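Local coordinates for glycosyl hydrolases family 31 family protein (Aspergillus niger, PDB 6DRU) that hydrolyses xyloglucan oligosaccharides, releasing alpha-xylose from their non-reducing terminal glucose as a retaining-type member of glycoside hydrolase family 31, at residues V491-V499 / V651-V659; G511-V522 / L551-T561. One frame throughout, in Å; residues are numbered along the deposited sequence.

Contact 1: V491-V499 / V651-V659; sequences VWDTLAVQV and VSPVTLPNV. With NAG (2-acetamido-2-deoxy-beta-D-glucopyranose), chain E; NAG (2-acetamido-2-deoxy-beta-D-glucopyranose), chain B.
Trp492, in the first turn of helix 492-508, lays its indole against the loop 651-659, and Pro657 rests on one face of it. The proline CD stands 3.7 Å from the centroid of the five-membered ring and almost exactly on its normal, a CH-pi contact, while Pro657 CB comes 3.5 Å from Trp492 CE2 beside it. The loop backbone carries on over the same indole: Leu656 O lies above the six-membered part, and the carbonyl O of Val654 meets Trp492 CZ3 near the ring plane, at the edge. With CG anti to the carbonyl carbon (chi1 -77°), the indole lies along the loop backbone. Trp528 and helix 535-548 also pack on this tryptophan.

One turn on, Leu495 sends CD2 to the same Val654 O, 3.3 Å away, on the carbonyl that also meets the indole edge. Ala496 marks the closest passage of the two backbones; its CB touches Thr655 CG2 at 3.7 Å. The two branches of the threonine part company: its methyl packs on the helix while OG1 donates a 2.7 Å hydrogen bond to O7 of an N-acetylglucosamine. That sugar belongs to a glycan attached to the protein; its O4 is joined to C1 of a second N-acetylglucosamine, which passes beside Asp493. Val499 ends the row, with CG2 4.2 Å from Pro653 CG.

The contact thus joins the barrel domain to the C-terminal domain chiefly through apolar and CH-pi packing. Such packing fixes shape rather than a pattern of donors and acceptors, and the directed polar link of Thr655 is spent on the glycan lying along the domain boundary.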
loop_
_atom_site.group_PDB
_atom_site.type_symbol
_atom_site.label_atom_id
_atom_site.label_comp_id
_atom_site.label_asym_id
_atom_site.label_seq_id
_atom_site.Cartn_x
_atom_site.Cartn_y
_atom_site.Cartn_z
ATOM N N VAL A 491 -2.325 -37.516 -23.518
ATOM C CA VAL A 491 -2.900 -38.681 -22.859
ATOM C C VAL A 491 -4.397 -38.700 -23.141
ATOM O O VAL A 491 -4.968 -37.742 -23.665
ATOM C CB VAL A 491 -2.641 -38.692 -21.337
ATOM C CG1 VAL A 491 -1.175 -38.963 -21.046
ATOM C CG2 VAL A 491 -3.085 -37.380 -20.712
ATOM N N TRP A 492 -5.034 -39.818 -22.779
ATOM C CA TRP A 492 -6.447 -40.002 -23.097
ATOM C C TRP A 492 -7.333 -39.048 -22.307
ATOM O O TRP A 492 -8.288 -38.487 -22.856
ATOM C CB TRP A 492 -6.859 -41.452 -22.847
ATOM C CG TRP A 492 -6.407 -42.379 -23.923
ATOM C CD1 TRP A 492 -5.341 -43.228 -23.884
ATOM C CD2 TRP A 492 -7.005 -42.545 -25.213
ATOM N NE1 TRP A 492 -5.241 -43.917 -25.069
ATOM C CE2 TRP A 492 -6.251 -43.515 -25.902
ATOM C CE3 TRP A 492 -8.110 -41.970 -25.852
ATOM C CZ2 TRP A 492 -6.563 -43.922 -27.198
ATOM C CZ3 TRP A 492 -8.417 -42.375 -27.139
ATOM C CH2 TRP A 492 -7.647 -43.341 -27.796
ATOM N N ASP A 493 -7.035 -38.852 -21.020
ATOM C CA ASP A 493 -7.876 -37.994 -20.192
ATOM C C ASP A 493 -7.908 -36.565 -20.717
ATOM O O ASP A 493 -8.935 -35.885 -20.601
ATOM C CB ASP A 493 -7.388 -38.020 -18.743
ATOM C CG ASP A 493 -8.302 -37.251 -17.806
ATOM O OD1 ASP A 493 -9.539 -37.362 -17.949
ATOM O OD2 ASP A 493 -7.782 -36.538 -16.921
ATOM N N THR A 494 -6.803 -36.096 -21.300
ATOM C CA THR A 494 -6.756 -34.732 -21.815
ATOM C C THR A 494 -7.737 -34.538 -22.964
ATOM O O THR A 494 -8.396 -33.497 -23.061
ATOM C CB THR A 494 -5.336 -34.389 -22.259
ATOM O OG1 THR A 494 -4.457 -34.415 -21.128
ATOM C CG2 THR A 494 -5.293 -33.018 -22.896
ATOM N N LEU A 495 -7.850 -35.533 -23.845
ATOM C CA LEU A 495 -8.765 -35.409 -24.975
ATOM C C LEU A 495 -10.203 -35.227 -24.509
ATOM O O LEU A 495 -10.975 -34.502 -25.147
ATOM C CB LEU A 495 -8.639 -36.636 -25.879
ATOM C CG LEU A 495 -9.735 -36.875 -26.918
ATOM C CD1 LEU A 495 -9.658 -35.837 -28.017
ATOM C CD2 LEU A 495 -9.622 -38.275 -27.493
ATOM N N ALA A 496 -10.575 -35.853 -23.389
ATOM C CA ALA A 496 -11.936 -35.722 -22.883
ATOM C C ALA A 496 -12.200 -34.342 -22.291
ATOM O O ALA A 496 -13.323 -33.833 -22.389
ATOM C CB ALA A 496 -12.212 -36.804 -21.838
ATOM N N VAL A 497 -11.191 -33.721 -21.675
ATOM C CA VAL A 497 -11.418 -32.434 -21.025
ATOM C C VAL A 497 -11.426 -31.277 -22.019
ATOM O O VAL A 497 -12.014 -30.229 -21.728
ATOM C CB VAL A 497 -10.390 -32.183 -19.907
ATOM C CG1 VAL A 497 -10.296 -33.396 -18.993
ATOM C CG2 VAL A 497 -9.035 -31.830 -20.478
ATOM N N GLN A 498 -10.782 -31.432 -23.181
ATOM C CA GLN A 498 -10.721 -30.334 -24.142
ATOM C C GLN A 498 -12.102 -29.962 -24.662
ATOM O O GLN A 498 -12.335 -28.801 -25.018
ATOM C CB GLN A 498 -9.811 -30.700 -25.316
ATOM C CG GLN A 498 -8.367 -30.946 -24.936
ATOM C CD GLN A 498 -7.821 -29.873 -24.019
ATOM O OE1 GLN A 498 -7.730 -28.706 -24.397
ATOM N NE2 GLN A 498 -7.452 -30.263 -22.806
ATOM N N VAL A 499 -13.022 -30.927 -24.721
ATOM C CA VAL A 499 -14.349 -30.664 -25.275
ATOM C C VAL A 499 -15.085 -29.634 -24.427
ATOM O O VAL A 499 -15.643 -28.661 -24.946
ATOM C CB VAL A 499 -15.151 -31.971 -25.397
ATOM C CG1 VAL A 499 -16.484 -31.710 -26.083
ATOM C CG2 VAL A 499 -14.347 -33.016 -26.150
ATOM N N VAL A 651 -21.623 -34.664 -32.403
ATOM C CA VAL A 651 -20.297 -35.265 -32.328
ATOM C C VAL A 651 -20.035 -35.729 -30.902
ATOM O O VAL A 651 -20.473 -35.087 -29.940
ATOM C CB VAL A 651 -19.210 -34.269 -32.790
ATOM C CG1 VAL A 651 -17.838 -34.929 -32.808
ATOM C CG2 VAL A 651 -19.556 -33.704 -34.162
ATOM N N SER A 652 -19.324 -36.850 -30.770
ATOM C CA SER A 652 -18.915 -37.371 -29.465
ATOM C C SER A 652 -17.624 -38.156 -29.655
ATOM O O SER A 652 -17.643 -39.295 -30.147
ATOM C CB SER A 652 -19.997 -38.244 -28.836
ATOM O OG SER A 652 -19.548 -38.809 -27.617
ATOM N N PRO A 653 -16.481 -37.584 -29.280
ATOM C CA PRO A 653 -15.204 -38.267 -29.509
ATOM C C PRO A 653 -15.017 -39.455 -28.578
ATOM O O PRO A 653 -15.546 -39.497 -27.465
ATOM C CB PRO A 653 -14.158 -37.180 -29.227
ATOM C CG PRO A 653 -14.915 -35.889 -29.200
ATOM C CD PRO A 653 -16.291 -36.229 -28.739
ATOM N N VAL A 654 -14.243 -40.428 -29.054
ATOM C CA VAL A 654 -13.871 -41.583 -28.244
ATOM C C VAL A 654 -12.661 -41.205 -27.400
ATOM O O VAL A 654 -11.596 -40.881 -27.934
ATOM C CB VAL A 654 -13.578 -42.808 -29.121
ATOM C CG1 VAL A 654 -12.973 -43.925 -28.286
ATOM C CG2 VAL A 654 -14.848 -43.286 -29.803
ATOM N N THR A 655 -12.824 -41.245 -26.077
ATOM C CA THR A 655 -11.801 -40.780 -25.151
ATOM C C THR A 655 -11.163 -41.917 -24.360
ATOM O O THR A 655 -10.578 -41.677 -23.299
ATOM C CB THR A 655 -12.394 -39.746 -24.195
ATOM O OG1 THR A 655 -13.346 -40.385 -23.335
ATOM C CG2 THR A 655 -13.090 -38.643 -24.979
ATOM N N LEU A 656 -11.257 -43.147 -24.853
ATOM C CA LEU A 656 -10.668 -44.294 -24.179
ATOM C C LEU A 656 -9.980 -45.189 -25.196
ATOM O O LEU A 656 -10.409 -45.265 -26.354
ATOM C CB LEU A 656 -11.722 -45.105 -23.409
ATOM C CG LEU A 656 -12.301 -44.445 -22.160
ATOM C CD1 LEU A 656 -13.364 -45.336 -21.538
ATOM C CD2 LEU A 656 -11.196 -44.142 -21.157
ATOM N N PRO A 657 -8.918 -45.879 -24.794
ATOM C CA PRO A 657 -8.224 -46.779 -25.715
ATOM C C PRO A 657 -8.880 -48.151 -25.759
ATOM O O PRO A 657 -9.603 -48.558 -24.847
ATOM C CB PRO A 657 -6.816 -46.865 -25.119
ATOM C CG PRO A 657 -7.050 -46.726 -23.651
ATOM C CD PRO A 657 -8.237 -45.796 -23.489
ATOM N N ASN A 658 -8.605 -48.863 -26.852
ATOM C CA ASN A 658 -9.111 -50.216 -27.078
ATOM C C ASN A 658 -10.637 -50.252 -26.950
ATOM O O ASN A 658 -11.210 -50.830 -26.026
ATOM C CB ASN A 658 -8.441 -51.200 -26.110
ATOM C CG ASN A 658 -8.689 -52.650 -26.481
ATOM O OD1 ASN A 658 -8.770 -52.998 -27.659
ATOM N ND2 ASN A 658 -8.811 -53.505 -25.472
ATOM N N VAL A 659 -11.282 -49.605 -27.917
ATOM C CA VAL A 659 -12.728 -49.416 -27.901
ATOM C C VAL A 659 -13.275 -49.665 -29.299
ATOM O O VAL A 659 -12.751 -49.133 -30.283
ATOM C CB VAL A 659 -13.112 -48.003 -27.412
ATOM C CG1 VAL A 659 -14.474 -47.592 -27.952
ATOM C CG2 VAL A 659 -13.113 -47.953 -25.894
HETATM C C1 NAG E . -11.794 -38.263 -14.785
HETATM C C2 NAG E . -11.501 -38.066 -13.312
HETATM C C3 NAG E . -10.049 -37.932 -13.035
HETATM C C4 NAG E . -9.259 -39.030 -13.712
HETATM C C5 NAG E . -9.623 -39.107 -15.177
HETATM C C6 NAG E . -8.885 -40.258 -15.828
HETATM C C7 NAG E . -13.259 -36.995 -11.953
HETATM C C8 NAG E . -13.958 -35.740 -11.475
HETATM N N2 NAG E . -12.169 -36.898 -12.856
HETATM O O3 NAG E . -9.843 -37.930 -11.640
HETATM O O4 NAG E . -7.885 -38.753 -13.593
HETATM O O5 NAG E . -11.008 -39.306 -15.303
HETATM O O6 NAG E . -9.233 -41.465 -15.185
HETATM O O7 NAG E . -13.631 -38.085 -11.568
HETATM C C1 NAG B . -16.148 -38.772 -17.793
HETATM C C2 NAG B . -14.841 -39.448 -18.160
HETATM C C3 NAG B . -13.984 -39.718 -16.980
HETATM C C4 NAG B . -13.843 -38.476 -16.131
HETATM C C5 NAG B . -15.219 -37.965 -15.770
HETATM C C6 NAG B . -15.094 -36.726 -14.907
HETATM C C7 NAG B . -14.754 -40.827 -20.196
HETATM C C8 NAG B . -15.049 -42.124 -20.915
HETATM N N2 NAG B . -15.118 -40.668 -18.834
HETATM O O3 NAG B . -12.727 -40.180 -17.418
HETATM O O4 NAG B . -13.124 -38.774 -14.959
HETATM O O5 NAG B . -15.908 -37.664 -16.959
HETATM O O6 NAG B . -15.793 -35.655 -15.499
HETATM O O7 NAG B . -14.207 -39.919 -20.789
#

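Contact 2: G511-V522 / L551-T561. With XYS (alpha-D-xylopyranose), chain N; BGC (beta-D-glucopyranose), chain F; BGC (beta-D-glucopyranose), chain C.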
loop_
_atom_site.group_PDB
_atom_site.type_symbol
_atom_site.label_atom_id
_atom_site.label_comp_id
_atom_site.label_asym_id
_atom_site.label_seq_id
_atom_site.Cartn_x
_atom_site.Cartn_y
_atom_site.Cartn_z
ATOM N N GLY A 511 -16.236 -18.230 -31.081
ATOM C CA GLY A 511 -16.562 -19.299 -32.003
ATOM C C GLY A 511 -15.341 -19.917 -32.649
ATOM O O GLY A 511 -15.301 -21.128 -32.884
ATOM N N TRP A 512 -14.332 -19.094 -32.937
ATOM C CA TRP A 512 -13.108 -19.560 -33.590
ATOM C C TRP A 512 -12.216 -20.211 -32.535
ATOM O O TRP A 512 -11.296 -19.604 -31.983
ATOM C CB TRP A 512 -12.397 -18.410 -34.293
ATOM C CG TRP A 512 -13.210 -17.703 -35.351
ATOM C CD1 TRP A 512 -14.573 -17.678 -35.473
ATOM C CD2 TRP A 512 -12.699 -16.920 -36.438
ATOM N NE1 TRP A 512 -14.938 -16.926 -36.563
ATOM C CE2 TRP A 512 -13.807 -16.451 -37.174
ATOM C CE3 TRP A 512 -11.413 -16.569 -36.861
ATOM C CZ2 TRP A 512 -13.667 -15.650 -38.306
ATOM C CZ3 TRP A 512 -11.276 -15.773 -37.986
ATOM C CH2 TRP A 512 -12.398 -15.323 -38.694
ATOM N N TRP A 513 -12.495 -21.485 -32.261
ATOM C CA TRP A 513 -11.802 -22.239 -31.227
ATOM C C TRP A 513 -11.300 -23.556 -31.805
ATOM O O TRP A 513 -11.921 -24.134 -32.701
ATOM C CB TRP A 513 -12.720 -22.500 -30.029
ATOM C CG TRP A 513 -12.066 -23.235 -28.904
ATOM C CD1 TRP A 513 -11.358 -22.694 -27.872
ATOM C CD2 TRP A 513 -12.063 -24.650 -28.694
ATOM N NE1 TRP A 513 -10.913 -23.686 -27.030
ATOM C CE2 TRP A 513 -11.333 -24.896 -27.515
ATOM C CE3 TRP A 513 -12.606 -25.733 -29.392
ATOM C CZ2 TRP A 513 -11.133 -26.181 -27.017
ATOM C CZ3 TRP A 513 -12.406 -27.006 -28.897
ATOM C CH2 TRP A 513 -11.681 -27.219 -27.720
ATOM N N THR A 514 -10.169 -24.025 -31.283
ATOM C CA THR A 514 -9.543 -25.243 -31.784
ATOM C C THR A 514 -8.590 -25.786 -30.723
ATOM O O THR A 514 -8.446 -25.213 -29.641
ATOM C CB THR A 514 -8.833 -24.973 -33.113
ATOM O OG1 THR A 514 -7.959 -26.063 -33.430
ATOM C CG2 THR A 514 -8.059 -23.664 -33.045
ATOM N N VAL A 515 -7.937 -26.905 -31.046
ATOM C CA VAL A 515 -7.016 -27.589 -30.145
ATOM C C VAL A 515 -5.769 -27.991 -30.924
ATOM O O VAL A 515 -5.665 -27.774 -32.135
ATOM C CB VAL A 515 -7.645 -28.839 -29.495
ATOM C CG1 VAL A 515 -8.641 -28.456 -28.430
ATOM C CG2 VAL A 515 -8.285 -29.723 -30.555
ATOM N N ASP A 516 -4.821 -28.601 -30.214
ATOM C CA ASP A 516 -3.685 -29.283 -30.826
ATOM C C ASP A 516 -4.053 -30.752 -30.997
ATOM O O ASP A 516 -4.221 -31.475 -30.008
ATOM C CB ASP A 516 -2.430 -29.131 -29.969
ATOM C CG ASP A 516 -1.852 -27.735 -30.023
ATOM O OD1 ASP A 516 -0.848 -27.486 -29.322
ATOM O OD2 ASP A 516 -2.427 -26.877 -30.727
ATOM N N ALA A 517 -4.182 -31.193 -32.248
ATOM C CA ALA A 517 -4.528 -32.581 -32.521
ATOM C C ALA A 517 -3.455 -33.519 -31.985
ATOM O O ALA A 517 -2.317 -33.515 -32.466
ATOM C CB ALA A 517 -4.730 -32.803 -34.021
ATOM N N GLY A 518 -3.807 -34.319 -30.983
ATOM C CA GLY A 518 -2.883 -35.248 -30.372
ATOM C C GLY A 518 -2.238 -34.764 -29.094
ATOM O O GLY A 518 -1.396 -35.480 -28.540
ATOM N N GLY A 519 -2.609 -33.585 -28.603
ATOM C CA GLY A 519 -1.950 -33.007 -27.449
ATOM C C GLY A 519 -0.663 -32.305 -27.840
ATOM O O GLY A 519 -0.221 -32.330 -28.990
ATOM N N PHE A 520 -0.047 -31.660 -26.851
ATOM C CA PHE A 520 1.196 -30.931 -27.068
ATOM C C PHE A 520 2.369 -31.547 -26.314
ATOM O O PHE A 520 3.366 -31.930 -26.932
ATOM C CB PHE A 520 1.027 -29.458 -26.673
ATOM C CG PHE A 520 2.303 -28.672 -26.744
ATOM C CD1 PHE A 520 2.831 -28.293 -27.967
ATOM C CD2 PHE A 520 2.988 -28.332 -25.591
ATOM C CE1 PHE A 520 4.010 -27.580 -28.037
ATOM C CE2 PHE A 520 4.169 -27.620 -25.652
ATOM C CZ PHE A 520 4.681 -27.243 -26.878
ATOM N N GLU A 521 2.282 -31.646 -24.991
ATOM C CA GLU A 521 3.393 -32.103 -24.170
ATOM C C GLU A 521 3.334 -33.607 -23.943
ATOM O O GLU A 521 2.263 -34.216 -23.926
ATOM C CB GLU A 521 3.404 -31.393 -22.815
ATOM C CG GLU A 521 4.000 -30.000 -22.829
ATOM C CD GLU A 521 4.172 -29.433 -21.434
ATOM O OE1 GLU A 521 4.096 -30.212 -20.460
ATOM O OE2 GLU A 521 4.380 -28.209 -21.310
ATOM N N VAL A 522 4.509 -34.199 -23.763
ATOM C CA VAL A 522 4.614 -35.594 -23.358
ATOM C C VAL A 522 4.356 -35.692 -21.861
ATOM O O VAL A 522 4.900 -34.909 -21.072
ATOM C CB VAL A 522 5.996 -36.162 -23.724
ATOM C CG1 VAL A 522 6.273 -37.443 -22.950
ATOM C CG2 VAL A 522 6.090 -36.407 -25.220
ATOM N N LEU A 551 -14.420 -29.563 -35.623
ATOM C CA LEU A 551 -14.125 -28.411 -34.787
ATOM C C LEU A 551 -14.081 -27.177 -35.670
ATOM O O LEU A 551 -13.937 -27.288 -36.893
ATOM C CB LEU A 551 -12.788 -28.576 -34.050
ATOM C CG LEU A 551 -12.778 -29.524 -32.855
ATOM C CD1 LEU A 551 -11.375 -29.652 -32.291
ATOM C CD2 LEU A 551 -13.743 -29.029 -31.790
ATOM N N PRO A 552 -14.235 -25.982 -35.088
ATOM C CA PRO A 552 -14.228 -24.764 -35.914
ATOM C C PRO A 552 -13.010 -24.641 -36.809
ATOM O O PRO A 552 -13.123 -24.127 -37.929
ATOM C CB PRO A 552 -14.284 -23.643 -34.869
ATOM C CG PRO A 552 -15.038 -24.250 -33.739
ATOM C CD PRO A 552 -14.584 -25.687 -33.684
ATOM N N PHE A 553 -11.850 -25.114 -36.359
ATOM C CA PHE A 553 -10.651 -25.149 -37.183
ATOM C C PHE A 553 -9.930 -26.465 -36.946
ATOM O O PHE A 553 -9.722 -26.863 -35.797
ATOM C CB PHE A 553 -9.723 -23.965 -36.878
ATOM C CG PHE A 553 -10.282 -22.636 -37.301
ATOM C CD1 PHE A 553 -10.083 -22.165 -38.590
ATOM C CD2 PHE A 553 -11.011 -21.860 -36.414
ATOM C CE1 PHE A 553 -10.601 -20.944 -38.987
ATOM C CE2 PHE A 553 -11.530 -20.641 -36.805
ATOM C CZ PHE A 553 -11.324 -20.182 -38.092
ATOM N N MET A 554 -9.562 -27.139 -38.031
ATOM C CA MET A 554 -8.858 -28.413 -37.963
ATOM C C MET A 554 -7.363 -28.145 -38.086
ATOM O O MET A 554 -6.880 -27.760 -39.156
ATOM C CB MET A 554 -9.339 -29.359 -39.060
ATOM C CG MET A 554 -8.792 -30.771 -38.942
ATOM S SD MET A 554 -9.030 -31.738 -40.442
ATOM C CE MET A 554 -8.312 -33.301 -39.948
ATOM N N ARG A 555 -6.632 -28.343 -36.991
ATOM C CA ARG A 555 -5.199 -28.086 -36.963
ATOM C C ARG A 555 -4.516 -29.125 -36.089
ATOM O O ARG A 555 -4.988 -29.425 -34.988
ATOM C CB ARG A 555 -4.892 -26.673 -36.448
ATOM C CG ARG A 555 -3.481 -26.502 -35.900
ATOM C CD ARG A 555 -3.215 -25.066 -35.469
ATOM N NE ARG A 555 -2.090 -24.966 -34.540
ATOM C CZ ARG A 555 -2.200 -25.116 -33.224
ATOM N NH1 ARG A 555 -3.386 -25.371 -32.691
ATOM N NH2 ARG A 555 -1.133 -25.013 -32.441
ATOM N N THR A 556 -3.410 -29.669 -36.587
ATOM C CA THR A 556 -2.572 -30.588 -35.833
ATOM C C THR A 556 -1.291 -29.880 -35.415
ATOM O O THR A 556 -0.762 -29.042 -36.153
ATOM C CB THR A 556 -2.250 -31.843 -36.653
ATOM O OG1 THR A 556 -1.422 -32.722 -35.881
ATOM C CG2 THR A 556 -1.541 -31.478 -37.956
ATOM N N HIS A 557 -0.802 -30.218 -34.227
ATOM C CA HIS A 557 0.377 -29.586 -33.652
ATOM C C HIS A 557 0.768 -30.365 -32.407
ATOM O O HIS A 557 -0.066 -31.034 -31.790
ATOM C CB HIS A 557 0.114 -28.113 -33.306
ATOM C CG HIS A 557 1.272 -27.428 -32.651
ATOM N ND1 HIS A 557 2.485 -27.250 -33.280
ATOM C CD2 HIS A 557 1.406 -26.883 -31.419
ATOM C CE1 HIS A 557 3.314 -26.623 -32.466
ATOM N NE2 HIS A 557 2.684 -26.389 -31.329
ATOM N N GLY A 558 2.042 -30.283 -32.054
ATOM C CA GLY A 558 2.520 -30.916 -30.842
ATOM C C GLY A 558 4.018 -31.088 -30.866
ATOM O O GLY A 558 4.682 -30.886 -31.883
ATOM N N SER A 559 4.547 -31.467 -29.704
ATOM C CA SER A 559 5.965 -31.769 -29.528
ATOM C C SER A 559 6.062 -33.275 -29.297
ATOM O O SER A 559 5.941 -33.755 -28.169
ATOM C CB SER A 559 6.565 -30.971 -28.372
ATOM O OG SER A 559 7.966 -31.164 -28.287
ATOM N N ARG A 560 6.275 -34.015 -30.377
ATOM C CA ARG A 560 6.251 -35.469 -30.338
ATOM C C ARG A 560 7.614 -36.033 -29.952
ATOM O O ARG A 560 8.648 -35.372 -30.067
ATOM C CB ARG A 560 5.828 -36.034 -31.695
ATOM C CG ARG A 560 4.536 -35.452 -32.245
ATOM C CD ARG A 560 3.323 -35.987 -31.507
ATOM N NE ARG A 560 2.083 -35.441 -32.047
ATOM C CZ ARG A 560 1.341 -34.526 -31.431
ATOM N NH1 ARG A 560 1.705 -34.067 -30.241
ATOM N NH2 ARG A 560 0.227 -34.084 -31.999
ATOM N N THR A 561 7.598 -37.277 -29.489
ATOM C CA THR A 561 8.794 -38.090 -29.338
ATOM C C THR A 561 8.688 -39.288 -30.275
ATOM O O THR A 561 7.619 -39.588 -30.813
ATOM C CB THR A 561 8.991 -38.532 -27.879
ATOM O OG1 THR A 561 10.136 -39.388 -27.784
ATOM C CG2 THR A 561 7.765 -39.253 -27.354
HETATM C C1 XYS N . 4.150 -22.627 -26.511
HETATM C C2 XYS N . 2.952 -22.906 -27.389
HETATM C C3 XYS N . 3.274 -24.064 -28.308
HETATM C C4 XYS N . 4.559 -23.779 -29.054
HETATM C C5 XYS N . 5.641 -23.403 -28.066
HETATM O O1 XYS N . 4.458 -23.779 -25.762
HETATM O O2 XYS N . 1.840 -23.223 -26.587
HETATM O O3 XYS N . 2.223 -24.245 -29.228
HETATM O O4 XYS N . 4.952 -24.930 -29.763
HETATM O O5 XYS N . 5.246 -22.272 -27.321
HETATM C C2 BGC F . 8.135 -28.963 -25.035
HETATM C C3 BGC F . 8.244 -27.684 -24.281
HETATM C C4 BGC F . 7.830 -27.897 -22.815
HETATM C C5 BGC F . 8.583 -29.057 -22.234
HETATM C C6 BGC F . 8.106 -29.309 -20.810
HETATM C C1 BGC F . 8.931 -30.014 -24.304
HETATM O O2 BGC F . 8.659 -28.796 -26.372
HETATM O O3 BGC F . 7.420 -26.740 -24.864
HETATM O O4 BGC F . 8.128 -26.745 -22.061
HETATM O O5 BGC F . 8.351 -30.214 -23.013
HETATM O O6 BGC F . 8.907 -30.306 -20.218
HETATM C C2 BGC C . 10.098 -34.383 -23.198
HETATM C C3 BGC C . 9.198 -33.222 -23.441
HETATM C C4 BGC C . 9.797 -32.308 -24.524
HETATM C C5 BGC C . 10.146 -33.122 -25.738
HETATM C C6 BGC C . 10.770 -32.214 -26.792
HETATM C C1 BGC C . 10.398 -35.066 -24.512
HETATM O O1 BGC C . 11.216 -36.166 -24.286
HETATM O O2 BGC C . 9.453 -35.310 -22.297
HETATM O O3 BGC C . 9.048 -32.513 -22.263
HETATM O O4 BGC C . 8.866 -31.312 -24.886
HETATM O O5 BGC C . 11.061 -34.145 -25.387
HETATM O O6 BGC C . 12.171 -32.367 -26.784
HETATM O O HOH W 1 -7.910 -28.657 -34.095
HETATM O O HOH W 2 6.370 -33.147 -25.758
#
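In the (beta/alpha)8 barrel of family 31, the neighbouring strands 513-514 and 554-555 run side by side with little backbone pairing, and the loops leaving both bring Phe520 and His557 into the xylose pocket. At the start of the contact Trp512 CB lies 3.5 Å from Phe553 CE2 and the two rings lean together obliquely. Val515 CG2 then packs on Leu551 CD1, also at 3.5 Å. A water binds Thr514 OG1 and accepts from Arg555 N, joining the two strands.

Nearer the pocket, Asp516 and Arg555 run side by side as a salt bridge. OD2 of the aspartate sits 2.7 Å from Arg555 NH1 and also meets NH2, but the planes of carboxylate and guanidinium are turned 65° apart and both bonds are weakly directed. Trp484 adds a cation-pi contact to the arginine. His557, with CG anti to its backbone N (chi1 177°), lifts its ring to the sugar: NE2 donates to xylose O4 at 3.1 Å and also lies 3.0 Å from xylose O3, a hydrogen bond whose direction is not settled. Phe520 CE1 flanks the same sugar, and Asp487, the probable proton donor, lies close to that phenylalanine.

Beyond the pocket, Ser559 N donates to Phe520 O at 3.0 Å, on a lone pair of the carbonyl, while Ser559 OG bonds O2 of the glucose of chain F, 3.1 Å away. A type II turn runs from Asp516 to Gly519, and Arg560, bent at its second torsion, brings its guanidinium to the carbonyls of that turn, with Tyr577 holding NE. Gly518 O lies over one face of the guanidinium, and at its edge NH1 makes a nearly straight bond (168°) to Gly519 O, 2.9 Å long and approaching from above the carbonyl plane.

Following the chain from its N terminus, the beta-rich domains and most of the barrel come first, and helix 492-508 then supplies the first half of contact 1. The chain goes directly into strand 513-514, which opens contact 2; helix 535-548 follows, and segment 551-561 closes that short loop at the last strand of the barrel. Only after the helices 582-594 and 596-609 does segment 651-659, in the C-terminal domain, close the longer loop. Contact 2 is therefore nested within contact 1. The two also touch, Gln498 packing on Trp513 and Val515, so one helix lies between the two barrel strands of contact 2 and the domain boundary.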